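Local coordinates for protein botulinum neurotoxin type G (Clostridium botulinum, PDB 3MPP) that attaches to the surface of host nerve cells through its receptor-binding domain and delivers its zinc protease light chain into the host cytosol, at residues V322-N327 with T333-A338; N110-T115 with F144-T149; I250-F255 with F377-F382; K77-D82 with D191-V196; N155-I158 with S163-K166. The protein carries 4 engineered substitutions. One frame throughout, in Å; residues are numbered along the deposited sequence. Where two conformers were deposited one is given.

Contact 1 of 5, residues V322-N327 with T333-A338; sequences VYVLVN and TQLFLA
Y323 and F336 face each other as an antiparallel hydrogen-bonded pair and share both of their backbone bonds: Y323 N gives to F336 O at 2.8 Å, and F336 N returns a nearly straight bond to Y323 O at 2.9 Å. Toward L325 and T333 the strands draw apart, and a water fills the step, accepting from L325 N and donating to Q334 O. The beta-branched valines pack close to the extended backbone, while the leucines and rings reach across to their partners. On the face of Y323 and F336, the tyrosine CB packs on F336 CD2 at 3.9 Å, while the carbonyl oxygens F336 O and A338 O lie at the edge of the tyrosine ring, near its plane, where the polarised C-H groups point. L325 crosses F336 at about a right angle, its CD1 reaching F336 CB at 3.6 Å. On the side of V322 and L337, to which L335 brings the end of its side chain, the two methyls of V322 divide the work. CG1, anti to the backbone N (chi1 178°), meets L335 CD1 at 4.0 Å, and CG2 lies alongside L337 CD2 at 3.8 Å. L335 sends its second methyl, CD2, to V324 CG2. This is the hairpin of strands 320-325 and 332-339 in the C-terminal beta-trefoil subdomain. F346 of strand 346-353 stacks on F336, F377 of strand 373-382 covers V322 and L335, and I399 of strand 394-400 packs on V324 and L335.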
# COMPACT_ATOMS: atom_id res chain seq x y z
N VAL A 322 18.83 -9.44 15.07
CA VAL A 322 18.89 -8.17 15.77
C VAL A 322 18.85 -8.41 17.27
O VAL A 322 17.96 -9.09 17.76
CB VAL A 322 17.73 -7.25 15.35
CG1 VAL A 322 17.79 -5.95 16.14
CG2 VAL A 322 17.75 -6.97 13.82
N TYR A 323 19.81 -7.84 17.99
CA TYR A 323 19.83 -7.94 19.46
C TYR A 323 19.80 -6.58 20.15
O TYR A 323 20.39 -5.60 19.68
CB TYR A 323 21.04 -8.74 19.97
CG TYR A 323 20.98 -10.22 19.64
CD1 TYR A 323 20.43 -11.12 20.53
CD2 TYR A 323 21.47 -10.70 18.43
CE1 TYR A 323 20.38 -12.48 20.24
CE2 TYR A 323 21.42 -12.04 18.12
CZ TYR A 323 20.87 -12.93 19.03
OH TYR A 323 20.82 -14.26 18.69
N VAL A 324 19.12 -6.54 21.28
CA VAL A 324 19.08 -5.36 22.12
C VAL A 324 20.03 -5.52 23.31
O VAL A 324 20.01 -6.54 24.00
CB VAL A 324 17.65 -5.12 22.62
CG1 VAL A 324 17.64 -4.03 23.71
CG2 VAL A 324 16.77 -4.72 21.45
N LEU A 325 20.86 -4.51 23.56
CA LEU A 325 21.73 -4.55 24.73
C LEU A 325 20.88 -4.30 25.98
O LEU A 325 20.42 -3.19 26.20
CB LEU A 325 22.85 -3.52 24.60
CG LEU A 325 24.10 -4.05 23.90
CD1 LEU A 325 23.82 -4.32 22.43
CD2 LEU A 325 25.27 -3.08 24.05
N VAL A 326 20.66 -5.33 26.79
CA VAL A 326 19.72 -5.22 27.90
C VAL A 326 20.24 -4.46 29.13
O VAL A 326 19.45 -3.92 29.89
CB VAL A 326 19.20 -6.59 28.36
CG1 VAL A 326 18.20 -7.12 27.36
CG2 VAL A 326 20.34 -7.56 28.56
N ASN A 327 21.55 -4.42 29.31
CA ASN A 327 22.13 -3.79 30.49
C ASN A 327 22.71 -2.42 30.20
O ASN A 327 23.66 -1.99 30.84
CB ASN A 327 23.20 -4.69 31.12
CG ASN A 327 22.62 -5.95 31.74
OD1 ASN A 327 23.24 -7.01 31.71
ND2 ASN A 327 21.42 -5.83 32.31
N THR A 333 20.57 3.21 22.50
CA THR A 333 21.69 2.30 22.30
C THR A 333 21.64 1.73 20.89
O THR A 333 20.55 1.50 20.34
CB THR A 333 21.70 1.15 23.33
OG1 THR A 333 21.62 1.69 24.65
CG2 THR A 333 22.95 0.31 23.20
N GLN A 334 22.81 1.53 20.31
CA GLN A 334 22.92 0.95 18.98
C GLN A 334 22.46 -0.50 19.05
O GLN A 334 22.77 -1.20 20.01
CB GLN A 334 24.37 1.04 18.49
CG GLN A 334 24.75 2.45 18.06
CD GLN A 334 26.13 2.87 18.53
OE1 GLN A 334 26.51 2.62 19.67
NE2 GLN A 334 26.88 3.51 17.65
N LEU A 335 21.68 -0.93 18.06
CA LEU A 335 21.28 -2.34 17.99
C LEU A 335 22.48 -3.17 17.57
O LEU A 335 23.31 -2.71 16.79
CB LEU A 335 20.12 -2.54 16.99
CG LEU A 335 18.80 -1.92 17.47
CD1 LEU A 335 17.70 -2.01 16.41
CD2 LEU A 335 18.37 -2.62 18.77
N PHE A 336 22.55 -4.39 18.11
CA PHE A 336 23.67 -5.31 17.91
C PHE A 336 23.26 -6.34 16.86
O PHE A 336 22.37 -7.14 17.10
CB PHE A 336 23.99 -5.99 19.25
CG PHE A 336 25.10 -7.03 19.21
CD1 PHE A 336 26.32 -6.76 18.58
CD2 PHE A 336 24.94 -8.25 19.85
CE1 PHE A 336 27.35 -7.72 18.56
CE2 PHE A 336 25.97 -9.22 19.84
CZ PHE A 336 27.17 -8.96 19.20
N LEU A 337 23.88 -6.30 15.68
CA LEU A 337 23.50 -7.21 14.61
C LEU A 337 24.55 -8.31 14.63
O LEU A 337 25.72 -8.03 14.33
CB LEU A 337 23.44 -6.50 13.24
CG LEU A 337 22.65 -5.18 13.20
CD1 LEU A 337 22.60 -4.56 11.78
CD2 LEU A 337 21.24 -5.39 13.77
N ALA A 338 24.16 -9.52 15.04
CA ALA A 338 25.15 -10.57 15.36
C ALA A 338 24.69 -12.00 15.04
O ALA A 338 23.50 -12.28 14.92
CB ALA A 338 25.53 -10.47 16.83
O HOH W 1 20.89 -2.16 21.86
O HOH W 2 19.79 -1.18 24.76

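Contact 2 of 5, residues N110-T115 with F144-T149; sequences NRIIWT and FSITIT
I148 sets its CG2 methyl squarely on the indole of W114, 3.4 Å from the centroid of the five-membered ring and only 4° off the ring normal, a textbook CH-pi contact. The methyl is almost equally far from all five atoms of that ring, with W114 CD2 at 3.6 Å, so it rests over the pyrrole part and not over the benzene part. Torsions on both sides serve this meeting. In W114 the first (chi1 171°) carries the indole across toward the other sheet, and the second turns its face to I148. In I148 it is CG2 that is anti to the backbone N, while CG1 lies beside that N (chi1 -57°); the short branch therefore does the touching. Two residues back on each strand, I112 and I146 meet obliquely by the opposite choice of branch. Each extends CG1 instead, and the I146 chain ends in CD1, which rests against I112 CG1 at 3.8 Å and I112 CG2 at 4.0 Å. Isoleucine suits these positions because either the short CG2 or the longer CG1-CD1 arm can do the touching, and tryptophan suits its own by offering a methyl a broad flat face. The strands belong to the two facing sheets of the N-terminal subdomain, a jelly-roll sandwich of concanavalin type, and V105 and F128 add to the same interior. The cohesion is dispersive, with a modest contribution from the indole's electron-rich face; W114 NE1 is buried with no polar partner in the model, probably a small cost set against the apolar gain.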
# COMPACT_ATOMS: atom_id res chain seq x y z
N ASN A 110 0.15 7.68 -14.72
CA ASN A 110 0.02 8.03 -13.32
C ASN A 110 -1.29 8.79 -13.05
O ASN A 110 -1.39 9.53 -12.07
CB ASN A 110 1.22 8.86 -12.88
CG ASN A 110 1.41 10.10 -13.72
OD1 ASN A 110 1.17 10.09 -14.94
ND2 ASN A 110 1.85 11.19 -13.09
N ARG A 111 -2.27 8.60 -13.92
CA ARG A 111 -3.59 9.21 -13.73
C ARG A 111 -4.66 8.16 -13.60
O ARG A 111 -4.71 7.20 -14.36
CB ARG A 111 -3.96 10.11 -14.92
CG ARG A 111 -3.24 11.42 -14.99
CD ARG A 111 -3.76 12.28 -16.15
NE ARG A 111 -3.15 13.60 -16.09
CZ ARG A 111 -3.56 14.66 -16.76
NH1 ARG A 111 -4.61 14.58 -17.57
NH2 ARG A 111 -2.91 15.81 -16.62
N ILE A 112 -5.56 8.35 -12.64
CA ILE A 112 -6.76 7.55 -12.55
C ILE A 112 -7.91 8.47 -12.93
O ILE A 112 -8.00 9.59 -12.42
CB ILE A 112 -6.94 6.96 -11.14
CG1 ILE A 112 -8.20 6.11 -11.06
CG2 ILE A 112 -6.96 8.07 -10.11
CD1 ILE A 112 -8.00 4.68 -11.47
N ILE A 113 -8.77 8.01 -13.83
CA ILE A 113 -9.71 8.91 -14.52
C ILE A 113 -11.15 8.41 -14.49
O ILE A 113 -11.43 7.25 -14.79
CB ILE A 113 -9.33 9.05 -16.01
CG1 ILE A 113 -7.92 9.60 -16.17
CG2 ILE A 113 -10.34 9.91 -16.74
CD1 ILE A 113 -7.40 9.50 -17.60
N TRP A 114 -12.06 9.31 -14.14
CA TRP A 114 -13.49 9.03 -14.14
C TRP A 114 -14.17 9.80 -15.29
O TRP A 114 -13.96 11.00 -15.44
CB TRP A 114 -14.07 9.47 -12.79
CG TRP A 114 -15.57 9.45 -12.67
CD1 TRP A 114 -16.40 10.53 -12.63
CD2 TRP A 114 -16.41 8.29 -12.54
NE1 TRP A 114 -17.70 10.12 -12.48
CE2 TRP A 114 -17.73 8.75 -12.42
CE3 TRP A 114 -16.16 6.92 -12.50
CZ2 TRP A 114 -18.81 7.89 -12.28
CZ3 TRP A 114 -17.24 6.06 -12.36
CH2 TRP A 114 -18.54 6.55 -12.25
N THR A 115 -14.95 9.11 -16.10
CA THR A 115 -15.56 9.72 -17.28
C THR A 115 -17.05 9.44 -17.37
O THR A 115 -17.49 8.30 -17.18
CB THR A 115 -14.88 9.23 -18.58
OG1 THR A 115 -13.49 9.61 -18.58
CG2 THR A 115 -15.57 9.84 -19.79
N PHE A 144 -4.20 1.77 -2.86
CA PHE A 144 -4.80 2.99 -2.36
C PHE A 144 -6.29 3.02 -2.67
O PHE A 144 -6.74 2.39 -3.62
CB PHE A 144 -4.08 4.26 -2.83
CG PHE A 144 -4.19 4.54 -4.30
CD1 PHE A 144 -5.26 5.26 -4.81
CD2 PHE A 144 -3.18 4.15 -5.18
CE1 PHE A 144 -5.35 5.55 -6.16
CE2 PHE A 144 -3.26 4.44 -6.53
CZ PHE A 144 -4.36 5.15 -7.02
N SER A 145 -7.04 3.71 -1.82
CA SER A 145 -8.49 3.72 -1.91
C SER A 145 -8.94 4.87 -2.78
O SER A 145 -8.41 5.97 -2.71
CB SER A 145 -9.10 3.89 -0.51
OG SER A 145 -10.51 4.09 -0.58
N ILE A 146 -9.95 4.62 -3.62
CA ILE A 146 -10.53 5.70 -4.38
C ILE A 146 -12.04 5.67 -4.21
O ILE A 146 -12.64 4.60 -4.13
CB ILE A 146 -10.14 5.66 -5.88
CG1 ILE A 146 -10.81 6.83 -6.62
CG2 ILE A 146 -10.53 4.34 -6.49
CD1 ILE A 146 -10.21 7.12 -7.98
N THR A 147 -12.63 6.85 -4.13
CA THR A 147 -14.07 7.00 -4.03
C THR A 147 -14.50 8.11 -4.96
O THR A 147 -13.99 9.23 -4.90
CB THR A 147 -14.52 7.34 -2.59
OG1 THR A 147 -14.08 6.33 -1.68
CG2 THR A 147 -16.05 7.44 -2.52
N ILE A 148 -15.42 7.78 -5.85
CA ILE A 148 -15.98 8.76 -6.76
C ILE A 148 -17.45 8.95 -6.42
O ILE A 148 -18.20 7.98 -6.35
CB ILE A 148 -15.90 8.30 -8.24
CG1 ILE A 148 -14.45 8.00 -8.64
CG2 ILE A 148 -16.48 9.35 -9.15
CD1 ILE A 148 -14.08 6.54 -8.53
N THR A 149 -17.84 10.20 -6.21
CA THR A 149 -19.24 10.53 -5.96
C THR A 149 -19.72 11.48 -7.04
O THR A 149 -18.93 12.22 -7.63
CB THR A 149 -19.47 11.18 -4.56
OG1 THR A 149 -18.75 12.41 -4.47
CG2 THR A 149 -19.03 10.24 -3.45

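Contact 3 of 5, residues I250-F255 with F377-F382; sequences IYIKYF and FGIGKF
I379 meets two isoleucines of the other strand with a single methyl: its CD1 lies 3.8 Å from I250 CD1 and 3.9 Å from I252 CD1, each pair approaching tip to tip. Along 377-382, F377 comes first and turns its ring into the trefoil interior, against F397. G378 follows and bonds through its backbone to C398. At I379 the chain turns a side chain toward 250-255. Its CG1 lies beside the backbone N, and the chain beyond is stretched out (chi2 176°), which sends CD1 toward the other strand. I252 CA and I379 CA are 9.2 Å apart; side chains from both strands share this span, and the CD1 ends of the isoleucines just meet in the middle. I250 and I252 project from the same side of their strand. The backbone of I379 is held too, its N bonded to Y403 OH, a residue of the inferred ganglioside-binding motif. G380 brings no side chain, which leaves room for the ring of F382. K381 directs its amine to N395, and F382 packs on Q332 and Q334. Strand 250-255 forms the edge of a small three-stranded sheet with 260-270 and 275-277, whereas 373-382 lies between 364-368 and 394-400; T263 and F397 flank the isoleucine cluster.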
# COMPACT_ATOMS: atom_id res chain seq x y z
N ILE A 250 17.28 7.45 3.18
CA ILE A 250 18.40 6.57 3.52
C ILE A 250 17.92 5.14 3.68
O ILE A 250 16.71 4.87 3.73
CB ILE A 250 19.12 7.03 4.82
CG1 ILE A 250 18.15 7.15 6.00
CG2 ILE A 250 19.80 8.39 4.58
CD1 ILE A 250 17.71 5.83 6.62
N TYR A 251 18.86 4.20 3.70
CA TYR A 251 18.53 2.84 4.09
C TYR A 251 19.52 2.41 5.16
O TYR A 251 20.52 3.11 5.41
CB TYR A 251 18.56 1.88 2.88
CG TYR A 251 19.91 1.73 2.22
CD1 TYR A 251 20.74 0.67 2.55
CD2 TYR A 251 20.36 2.65 1.26
CE1 TYR A 251 21.97 0.51 1.96
CE2 TYR A 251 21.61 2.50 0.66
CZ TYR A 251 22.40 1.43 1.02
OH TYR A 251 23.63 1.25 0.45
N ILE A 252 19.23 1.28 5.80
CA ILE A 252 20.11 0.72 6.83
C ILE A 252 21.05 -0.35 6.25
O ILE A 252 20.62 -1.35 5.69
CB ILE A 252 19.34 0.11 8.02
CG1 ILE A 252 18.19 1.04 8.48
CG2 ILE A 252 20.32 -0.18 9.16
CD1 ILE A 252 18.67 2.42 8.96
N LYS A 253 22.34 -0.12 6.45
CA LYS A 253 23.42 -0.92 5.88
C LYS A 253 24.25 -1.52 7.03
O LYS A 253 24.52 -0.85 8.02
CB LYS A 253 24.28 0.02 5.03
CG LYS A 253 25.42 -0.60 4.28
CD LYS A 253 26.25 0.50 3.61
CE LYS A 253 27.27 -0.07 2.63
NZ LYS A 253 28.55 -0.46 3.28
N TYR A 254 24.64 -2.78 6.90
CA TYR A 254 25.53 -3.42 7.86
C TYR A 254 26.90 -2.75 7.87
O TYR A 254 27.52 -2.57 6.82
CB TYR A 254 25.66 -4.91 7.55
CG TYR A 254 26.52 -5.69 8.53
CD1 TYR A 254 26.15 -5.82 9.86
CD2 TYR A 254 27.68 -6.33 8.10
CE1 TYR A 254 26.92 -6.54 10.75
CE2 TYR A 254 28.46 -7.05 8.98
CZ TYR A 254 28.08 -7.16 10.30
OH TYR A 254 28.85 -7.88 11.17
N PHE A 255 27.35 -2.38 9.05
CA PHE A 255 28.65 -1.75 9.22
C PHE A 255 29.51 -2.82 9.87
O PHE A 255 29.40 -3.04 11.08
CB PHE A 255 28.51 -0.52 10.12
CG PHE A 255 29.81 0.18 10.43
CD1 PHE A 255 30.01 0.78 11.66
CD2 PHE A 255 30.83 0.24 9.49
CE1 PHE A 255 31.20 1.43 11.95
CE2 PHE A 255 32.02 0.90 9.77
CZ PHE A 255 32.21 1.49 11.00
N PHE A 377 12.58 0.79 18.30
CA PHE A 377 13.60 0.88 17.25
C PHE A 377 13.46 2.20 16.51
O PHE A 377 12.35 2.67 16.22
CB PHE A 377 13.46 -0.24 16.22
CG PHE A 377 13.95 -1.59 16.68
CD1 PHE A 377 14.03 -1.91 18.04
CD2 PHE A 377 14.27 -2.56 15.74
CE1 PHE A 377 14.49 -3.16 18.45
CE2 PHE A 377 14.72 -3.82 16.15
CZ PHE A 377 14.83 -4.11 17.50
N GLY A 378 14.60 2.78 16.15
CA GLY A 378 14.63 4.04 15.43
C GLY A 378 16.01 4.26 14.84
O GLY A 378 16.76 3.30 14.60
N ILE A 379 16.33 5.52 14.60
CA ILE A 379 17.63 5.90 14.07
C ILE A 379 18.12 7.04 14.94
O ILE A 379 17.39 8.03 15.17
CB ILE A 379 17.53 6.34 12.60
CG1 ILE A 379 16.98 5.19 11.74
CG2 ILE A 379 18.91 6.76 12.05
CD1 ILE A 379 16.75 5.57 10.27
N GLY A 380 19.33 6.90 15.48
CA GLY A 380 19.83 7.89 16.41
C GLY A 380 21.24 8.36 16.09
O GLY A 380 22.00 7.67 15.42
N LYS A 381 21.58 9.54 16.58
CA LYS A 381 22.92 10.11 16.37
C LYS A 381 23.84 9.64 17.49
O LYS A 381 23.52 9.83 18.65
CB LYS A 381 22.85 11.64 16.41
CG LYS A 381 22.49 12.29 15.10
CD LYS A 381 22.25 13.78 15.29
CE LYS A 381 22.74 14.56 14.09
NZ LYS A 381 22.73 13.72 12.86
N PHE A 382 24.97 9.04 17.13
CA PHE A 382 25.93 8.54 18.12
C PHE A 382 27.33 9.06 17.77
O PHE A 382 27.56 9.54 16.66
CB PHE A 382 25.96 7.00 18.14
CG PHE A 382 24.68 6.35 18.65
CD1 PHE A 382 23.57 6.21 17.83
CD2 PHE A 382 24.62 5.87 19.95
CE1 PHE A 382 22.40 5.61 18.31
CE2 PHE A 382 23.46 5.26 20.45
CZ PHE A 382 22.34 5.13 19.61

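Contact 4 of 5, residues K77-D82 with D191-V196; sequences KYNNND and DTTKFV
D191, facing D82 across the gap between two loops, has its OD1 gripped twice within its own turn. T193 OG1 donates to D191 OD1 at 2.7 Å, from the syn side, and T193 N donates to D191 OD1 at 2.9 Å from above the carboxylate plane, both from the same face. This fixes the carboxylate and leaves OD2 directed at the opposite loop. A short threonine with a hydroxyl suits the turn because backbone and side chain can serve one oxygen. D82 OD2 and D191 OD2 lie 4.3 Å apart, close for like charges, with water between them: one molecule is 2.7 Å from D82 OD2 and 2.7 Å from D191 OD2. In the conformer given, N79 ND2 donates to two further waters, one bonded to D82 OD2 and weakly to D191 OD2, the other to T193 OG1. Such shared hydration probably softens the repulsion. The ammonium of K194 reaches K77 O through another water. T85 in helix 83-88 bonds the other oxygen of D82, and N44 holds D191 O. The meeting is thus a water-mediated seam between two surface loops of the N-terminal subdomain, where 191-194 forms a type I beta turn whose aspartate makes an Asx turn.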
# COMPACT_ATOMS: atom_id res chain seq x y z
N LYS A 77 4.51 -0.01 -11.16
CA LYS A 77 5.42 1.06 -11.55
C LYS A 77 5.61 1.03 -13.07
O LYS A 77 5.60 -0.03 -13.69
CB LYS A 77 6.79 0.84 -10.90
CG LYS A 77 7.81 1.93 -11.15
CD LYS A 77 9.17 1.54 -10.52
CE LYS A 77 10.32 2.25 -11.23
NZ LYS A 77 10.48 1.77 -12.65
N TYR A 78 5.78 2.20 -13.66
CA TYR A 78 6.17 2.32 -15.05
C TYR A 78 7.43 1.51 -15.35
O TYR A 78 8.26 1.27 -14.47
CB TYR A 78 6.44 3.80 -15.36
CG TYR A 78 7.28 4.49 -14.30
CD1 TYR A 78 8.67 4.37 -14.28
CD2 TYR A 78 6.67 5.25 -13.30
CE1 TYR A 78 9.43 5.03 -13.30
CE2 TYR A 78 7.42 5.89 -12.32
CZ TYR A 78 8.79 5.77 -12.32
OH TYR A 78 9.51 6.41 -11.34
N ASN A 79 7.56 1.04 -16.59
CA ASN A 79 8.83 0.49 -17.03
C ASN A 79 9.71 1.65 -17.50
O ASN A 79 9.31 2.45 -18.36
CB ASN A 79 8.65 -0.54 -18.15
CG ASN A 79 8.19 -1.90 -17.64
OD1 ASN A 79 8.45 -2.29 -16.50
ND2 ASN A 79 7.50 -2.64 -18.50
N ASN A 80 10.90 1.77 -16.92
CA ASN A 80 11.79 2.89 -17.25
C ASN A 80 11.95 3.09 -18.76
O ASN A 80 11.95 4.21 -19.23
CB ASN A 80 13.18 2.71 -16.65
CG ASN A 80 13.18 2.77 -15.13
OD1 ASN A 80 12.16 3.10 -14.50
ND2 ASN A 80 14.32 2.44 -14.54
N ASN A 81 12.10 2.00 -19.50
CA ASN A 81 12.37 2.07 -20.94
C ASN A 81 11.12 2.14 -21.82
O ASN A 81 11.22 2.12 -23.05
CB ASN A 81 13.27 0.90 -21.37
CG ASN A 81 12.58 -0.46 -21.24
OD1 ASN A 81 11.36 -0.57 -21.37
ND2 ASN A 81 13.37 -1.50 -21.01
N ASP A 82 9.95 2.20 -21.20
CA ASP A 82 8.70 2.26 -21.95
C ASP A 82 7.80 3.36 -21.41
O ASP A 82 6.59 3.18 -21.28
CB ASP A 82 8.00 0.90 -21.87
CG ASP A 82 6.92 0.74 -22.93
OD1 ASP A 82 6.98 1.43 -23.97
OD2 ASP A 82 6.01 -0.09 -22.72
N ASP A 191 0.13 -2.42 -23.75
CA ASP A 191 1.24 -3.13 -23.13
C ASP A 191 0.75 -4.51 -22.71
O ASP A 191 -0.09 -4.62 -21.82
CB ASP A 191 1.74 -2.30 -21.94
CG ASP A 191 2.83 -3.00 -21.14
OD1 ASP A 191 3.16 -4.16 -21.46
OD2 ASP A 191 3.35 -2.38 -20.18
N THR A 192 1.22 -5.58 -23.37
CA THR A 192 0.68 -6.91 -23.09
C THR A 192 1.05 -7.41 -21.70
O THR A 192 0.48 -8.39 -21.23
CB THR A 192 1.10 -7.96 -24.14
OG1 THR A 192 2.53 -8.05 -24.19
CG2 THR A 192 0.55 -7.59 -25.54
N THR A 193 2.00 -6.74 -21.04
CA THR A 193 2.41 -7.15 -19.71
C THR A 193 1.62 -6.45 -18.61
O THR A 193 1.82 -6.75 -17.44
CB THR A 193 3.92 -6.90 -19.45
OG1 THR A 193 4.15 -5.49 -19.30
CG2 THR A 193 4.75 -7.48 -20.58
N LYS A 194 0.74 -5.52 -18.99
CA LYS A 194 0.03 -4.71 -17.99
C LYS A 194 -0.90 -5.54 -17.13
O LYS A 194 -1.51 -6.52 -17.59
CB LYS A 194 -0.76 -3.57 -18.66
CG LYS A 194 -1.35 -2.54 -17.66
CD LYS A 194 -0.24 -1.76 -16.92
CE LYS A 194 0.41 -0.72 -17.84
NZ LYS A 194 1.65 -0.12 -17.22
N PHE A 195 -1.01 -5.16 -15.86
CA PHE A 195 -2.03 -5.74 -15.00
C PHE A 195 -2.47 -4.68 -14.02
O PHE A 195 -1.80 -3.66 -13.87
CB PHE A 195 -1.51 -6.99 -14.26
CG PHE A 195 -0.33 -6.71 -13.36
CD1 PHE A 195 -0.52 -6.31 -12.05
CD2 PHE A 195 0.97 -6.83 -13.84
CE1 PHE A 195 0.56 -6.04 -11.21
CE2 PHE A 195 2.06 -6.56 -13.02
CZ PHE A 195 1.85 -6.17 -11.70
N VAL A 196 -3.62 -4.91 -13.39
CA VAL A 196 -4.14 -4.02 -12.37
C VAL A 196 -4.74 -4.88 -11.27
O VAL A 196 -5.45 -5.84 -11.57
CB VAL A 196 -5.29 -3.11 -12.92
CG1 VAL A 196 -5.65 -2.05 -11.90
CG2 VAL A 196 -4.90 -2.47 -14.24
O HOH W 3 4.23 -0.93 -16.02
O HOH W 4 6.55 -5.28 -17.89
O HOH W 5 6.61 -2.23 -21.10
O HOH W 6 4.50 0.01 -20.49

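Contact 5 of 5, residues N155-I158 with S163-K166; sequences NANI and SLKK
I158 and K166 stand on the same face of the hairpin as a hydrogen-bonded antiparallel pair, alpha carbons 5.1 Å apart, yet the lysine's far end leads away from the isoleucine. I158 buries its branched chain against the sandwich, whereas K166 needs only its aliphatic stem near the pair and carries its ammonium to the ring of F127 in a cation-pi contact. K165 turns off in another direction: its chain bends at chi2 (-64°), and only CB stays close, 3.6 Å from I158 O. L164 brings CD2 to 3.8 Å from that same carbonyl, an apolar cover over a polar atom. The backbone explains the splay. I158 O accepts from both K165 N, at 2.8 Å, and K166 N, at 3.2 Å, so two residues face one, a classic beta bulge. The first donor comes nearly along the C=O axis and the second lies in the carbonyl plane, on a lone pair. In return I158 N gives to K166 O at 2.8 Å, and N157 CA makes a C-H...O contact to K166 O. Strand 156-160 pairs with 144-150 on one edge and with 163-168 on the other: N157 bonds through its backbone to T149, and I158 packs on I146 and on I126 of the facing sheet.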
# COMPACT_ATOMS: atom_id res chain seq x y z
N ASN A 155 -22.22 17.90 -9.23
CA ASN A 155 -20.79 17.79 -8.95
C ASN A 155 -20.30 16.35 -8.99
O ASN A 155 -20.98 15.42 -8.55
CB ASN A 155 -20.45 18.43 -7.60
CG ASN A 155 -20.35 19.93 -7.68
OD1 ASN A 155 -20.54 20.52 -8.75
ND2 ASN A 155 -20.04 20.57 -6.56
N ALA A 156 -19.10 16.18 -9.53
CA ALA A 156 -18.40 14.91 -9.43
C ALA A 156 -17.20 15.13 -8.52
O ALA A 156 -16.50 16.12 -8.65
CB ALA A 156 -17.94 14.45 -10.81
N ASN A 157 -16.99 14.20 -7.58
CA ASN A 157 -15.88 14.30 -6.63
C ASN A 157 -15.03 13.04 -6.64
O ASN A 157 -15.55 11.93 -6.73
CB ASN A 157 -16.40 14.52 -5.21
CG ASN A 157 -17.39 15.67 -5.11
OD1 ASN A 157 -18.44 15.66 -5.75
ND2 ASN A 157 -17.06 16.66 -4.30
N ILE A 158 -13.71 13.22 -6.54
CA ILE A 158 -12.80 12.10 -6.37
C ILE A 158 -12.13 12.21 -5.01
O ILE A 158 -11.49 13.21 -4.70
CB ILE A 158 -11.71 12.05 -7.44
CG1 ILE A 158 -12.30 11.82 -8.82
CG2 ILE A 158 -10.70 10.95 -7.13
CD1 ILE A 158 -11.26 11.50 -9.86
N SER A 163 -9.75 11.15 1.47
CA SER A 163 -9.66 12.60 1.43
C SER A 163 -10.05 13.17 0.06
O SER A 163 -9.65 12.65 -0.97
CB SER A 163 -8.24 13.05 1.82
OG SER A 163 -8.01 14.40 1.49
N LEU A 164 -10.85 14.24 0.06
CA LEU A 164 -11.28 14.88 -1.18
C LEU A 164 -10.06 15.39 -1.95
O LEU A 164 -9.23 16.10 -1.39
CB LEU A 164 -12.23 16.04 -0.87
CG LEU A 164 -13.38 16.39 -1.83
CD1 LEU A 164 -14.03 17.72 -1.44
CD2 LEU A 164 -12.93 16.42 -3.28
N LYS A 165 -9.95 15.02 -3.23
CA LYS A 165 -8.83 15.49 -4.06
C LYS A 165 -9.30 16.37 -5.22
O LYS A 165 -8.59 17.28 -5.65
CB LYS A 165 -8.03 14.31 -4.61
CG LYS A 165 -7.42 13.38 -3.54
CD LYS A 165 -6.39 14.10 -2.70
CE LYS A 165 -5.75 13.13 -1.71
NZ LYS A 165 -4.85 13.84 -0.76
N LYS A 166 -10.49 16.08 -5.74
CA LYS A 166 -11.06 16.90 -6.80
C LYS A 166 -12.58 16.89 -6.78
O LYS A 166 -13.20 15.95 -6.28
CB LYS A 166 -10.53 16.47 -8.17
CG LYS A 166 -9.22 17.15 -8.52
CD LYS A 166 -8.82 16.92 -9.94
CE LYS A 166 -7.39 17.39 -10.16
NZ LYS A 166 -6.88 16.93 -11.47

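Overall arrangement
From the N terminus, contact 4 opens first and joins 77-82 to 191-196, closing a long loop within the N-terminal subdomain. Contacts 2 and 5 are both nested in it, one after the other. Contact 2 ties the two sheets of the sandwich face to face, and contact 5 closes a tight hairpin next to it; they touch, since strands 144-150 and 156-160 are neighbours in one sheet. The chain then passes into the C-terminal subdomain, where contact 3 closes a loop between a small three-stranded sheet and the large sheet of the same subdomain. Contact 1, a hairpin, is nested inside that loop and touches its closing strand 373-382. Contacts 1 and 2 have centres about 45 Å apart.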